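Local coordinates for virulence sensor protein BvgS (Bordetella pertussis, PDB 6ZJ8) that probably relays signals as a sensor histidine kinase controlling virulence, here represented by its PAS domain, at residues A[51-56]-A[82-87]. Sequence-based numbering, arbitrary orientation.
Sequences DAYLDT and REMHEF
Tyr53 meets Met84, and Thr56 meets Phe87, where two short helices of the PAS fold, 51-57 and 79-87, face each other beside the antiparallel five-stranded sheet. The helices stand well apart, with 9.3 Å between Thr56 CA and Met84 CA; the gap is bridged by side chains alone, and 158 Å² is buried between the two segments, both sides summed. The Met-aromatic contact is made at the ring edge: Met84 SD sits 5.1 Å from the centroid of the Tyr53 ring and 77° off its normal. Met84 CE lies near the ring plane, 3.9 Å from Tyr53 CE1. With CG anti to the backbone N (chi1 -174°), the phenol of Tyr53 reaches helix 79-87 with its outer end, crossing the Met84 chain, extended beyond CG, at about a right angle. The other contact is methyl on ring: Thr56 CG2 lies over one face of Phe87, 4.0 Å from Phe87 CZ. Trp135 of strand 128-137 touches both the Tyr53 and Phe87 rings, tying the helix pair to the sheet, while Val64 and Ile69 pack on Met84. The Thr56 hydroxyl is engaged within its own helix, donating from OG1 to Ala52 O at 2.8 Å. At the outer end of the phenol, Tyr53 OH lies 3.4 Å from Met84 SD.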
loop_
_atom_site.group_PDB
_atom_site.type_symbol
_atom_site.label_atom_id
_atom_site.label_comp_id
_atom_site.label_asym_id
_atom_site.label_seq_id
_atom_site.Cartn_x
_atom_site.Cartn_y
_atom_site.Cartn_z
ATOM N N ASP A 51 5.956 1.698 6.709
ATOM C CA ASP A 51 6.192 0.420 7.374
ATOM C C ASP A 51 4.951 -0.461 7.369
ATOM O O ASP A 51 5.069 -1.689 7.427
ATOM C CB ASP A 51 6.659 0.657 8.807
ATOM C CG ASP A 51 8.023 1.305 8.875
ATOM O OD1 ASP A 51 8.696 1.401 7.825
ATOM O OD2 ASP A 51 8.421 1.717 9.983
ATOM N N ALA A 52 3.759 0.136 7.314
ATOM C CA ALA A 52 2.548 -0.668 7.179
ATOM C C ALA A 52 2.575 -1.456 5.878
ATOM O O ALA A 52 2.185 -2.628 5.839
ATOM C CB ALA A 52 1.311 0.226 7.241
ATOM N N TYR A 53 3.044 -0.823 4.800
ATOM C CA TYR A 53 3.251 -1.524 3.540
ATOM C C TYR A 53 4.289 -2.629 3.702
ATOM O O TYR A 53 4.014 -3.808 3.443
ATOM C CB TYR A 53 3.686 -0.518 2.470
ATOM C CG TYR A 53 3.799 -1.090 1.079
ATOM C CD1 TYR A 53 4.852 -1.920 0.731
ATOM C CD2 TYR A 53 2.857 -0.785 0.108
ATOM C CE1 TYR A 53 4.956 -2.445 -0.539
ATOM C CE2 TYR A 53 2.954 -1.304 -1.166
ATOM C CZ TYR A 53 4.004 -2.132 -1.485
ATOM O OH TYR A 53 4.104 -2.647 -2.755
ATOM N N LEU A 54 5.493 -2.260 4.146
ATOM C CA LEU A 54 6.602 -3.208 4.183
ATOM C C LEU A 54 6.323 -4.368 5.130
ATOM O O LEU A 54 6.646 -5.521 4.819
ATOM C CB LEU A 54 7.884 -2.483 4.594
ATOM C CG LEU A 54 8.320 -1.354 3.659
ATOM C CD1 LEU A 54 9.493 -0.584 4.245
ATOM C CD2 LEU A 54 8.670 -1.922 2.287
ATOM N N ASP A 55 5.731 -4.089 6.294
ATOM C CA ASP A 55 5.536 -5.135 7.292
ATOM C C ASP A 55 4.417 -6.100 6.918
ATOM O O ASP A 55 4.392 -7.224 7.427
ATOM C CB ASP A 55 5.252 -4.510 8.659
ATOM C CG ASP A 55 6.494 -3.912 9.299
ATOM O OD1 ASP A 55 7.583 -3.997 8.694
ATOM O OD2 ASP A 55 6.381 -3.357 10.413
ATOM N N THR A 56 3.490 -5.691 6.050
ATOM C CA THR A 56 2.519 -6.640 5.521
ATOM C C THR A 56 3.218 -7.862 4.944
ATOM O O THR A 56 2.732 -8.993 5.076
ATOM C CB THR A 56 1.659 -5.973 4.445
ATOM O OG1 THR A 56 0.850 -4.951 5.041
ATOM C CG2 THR A 56 0.764 -7.003 3.751
ATOM N N ARG A 82 4.692 -11.400 -6.477
ATOM C CA ARG A 82 3.358 -11.976 -6.612
ATOM C C ARG A 82 2.426 -11.456 -5.524
ATOM O O ARG A 82 1.309 -11.006 -5.807
ATOM C CB ARG A 82 3.451 -13.503 -6.569
ATOM C CG ARG A 82 2.124 -14.223 -6.742
ATOM C CD ARG A 82 2.309 -15.733 -6.828
ATOM N NE ARG A 82 2.974 -16.280 -5.647
ATOM C CZ ARG A 82 2.405 -16.393 -4.449
ATOM N NH1 ARG A 82 1.155 -15.985 -4.257
ATOM N NH2 ARG A 82 3.091 -16.906 -3.437
ATOM N N GLU A 83 2.876 -11.496 -4.269
ATOM C CA GLU A 83 2.033 -11.056 -3.160
ATOM C C GLU A 83 1.691 -9.576 -3.274
ATOM O O GLU A 83 0.541 -9.178 -3.056
ATOM C CB GLU A 83 2.735 -11.347 -1.837
ATOM C CG GLU A 83 3.089 -12.815 -1.644
ATOM C CD GLU A 83 4.058 -13.032 -0.504
ATOM O OE1 GLU A 83 4.596 -12.030 0.016
ATOM O OE2 GLU A 83 4.287 -14.202 -0.131
ATOM N N MET A 84 2.674 -8.742 -3.617
ATOM C CA MET A 84 2.410 -7.311 -3.730
ATOM C C MET A 84 1.422 -7.017 -4.850
ATOM O O MET A 84 0.582 -6.118 -4.726
ATOM C CB MET A 84 3.714 -6.556 -3.967
ATOM C CG MET A 84 4.659 -6.604 -2.789
ATOM S SD MET A 84 6.002 -5.419 -2.936
ATOM C CE MET A 84 6.850 -5.730 -1.396
ATOM N N HIS A 85 1.512 -7.757 -5.958
ATOM C CA HIS A 85 0.624 -7.502 -7.087
ATOM C C HIS A 85 -0.838 -7.581 -6.668
ATOM O O HIS A 85 -1.677 -6.817 -7.160
ATOM C CB HIS A 85 0.909 -8.494 -8.214
ATOM C CG HIS A 85 0.191 -8.179 -9.489
ATOM N ND1 HIS A 85 -0.835 -8.960 -9.978
ATOM C CD2 HIS A 85 0.345 -7.164 -10.371
ATOM C CE1 HIS A 85 -1.279 -8.441 -11.108
ATOM N NE2 HIS A 85 -0.580 -7.350 -11.369
ATOM N N GLU A 86 -1.162 -8.496 -5.752
ATOM C CA GLU A 86 -2.547 -8.653 -5.320
ATOM C C GLU A 86 -3.047 -7.411 -4.590
ATOM O O GLU A 86 -4.192 -6.985 -4.791
ATOM C CB GLU A 86 -2.670 -9.896 -4.436
ATOM C CG GLU A 86 -2.433 -11.201 -5.191
ATOM C CD GLU A 86 -2.259 -12.400 -4.276
ATOM O OE1 GLU A 86 -1.721 -13.428 -4.740
ATOM O OE2 GLU A 86 -2.653 -12.318 -3.092
ATOM N N PHE A 87 -2.206 -6.808 -3.749
ATOM C CA PHE A 87 -2.632 -5.639 -2.990
ATOM C C PHE A 87 -2.675 -4.375 -3.837
ATOM O O PHE A 87 -3.430 -3.450 -3.520
ATOM C CB PHE A 87 -1.701 -5.415 -1.798
ATOM C CG PHE A 87 -1.872 -6.419 -0.701
ATOM C CD1 PHE A 87 -1.150 -7.599 -0.705
ATOM C CD2 PHE A 87 -2.756 -6.183 0.338
ATOM C CE1 PHE A 87 -1.307 -8.524 0.308
ATOM C CE2 PHE A 87 -2.916 -7.102 1.353
ATOM C CZ PHE A 87 -2.193 -8.274 1.340
#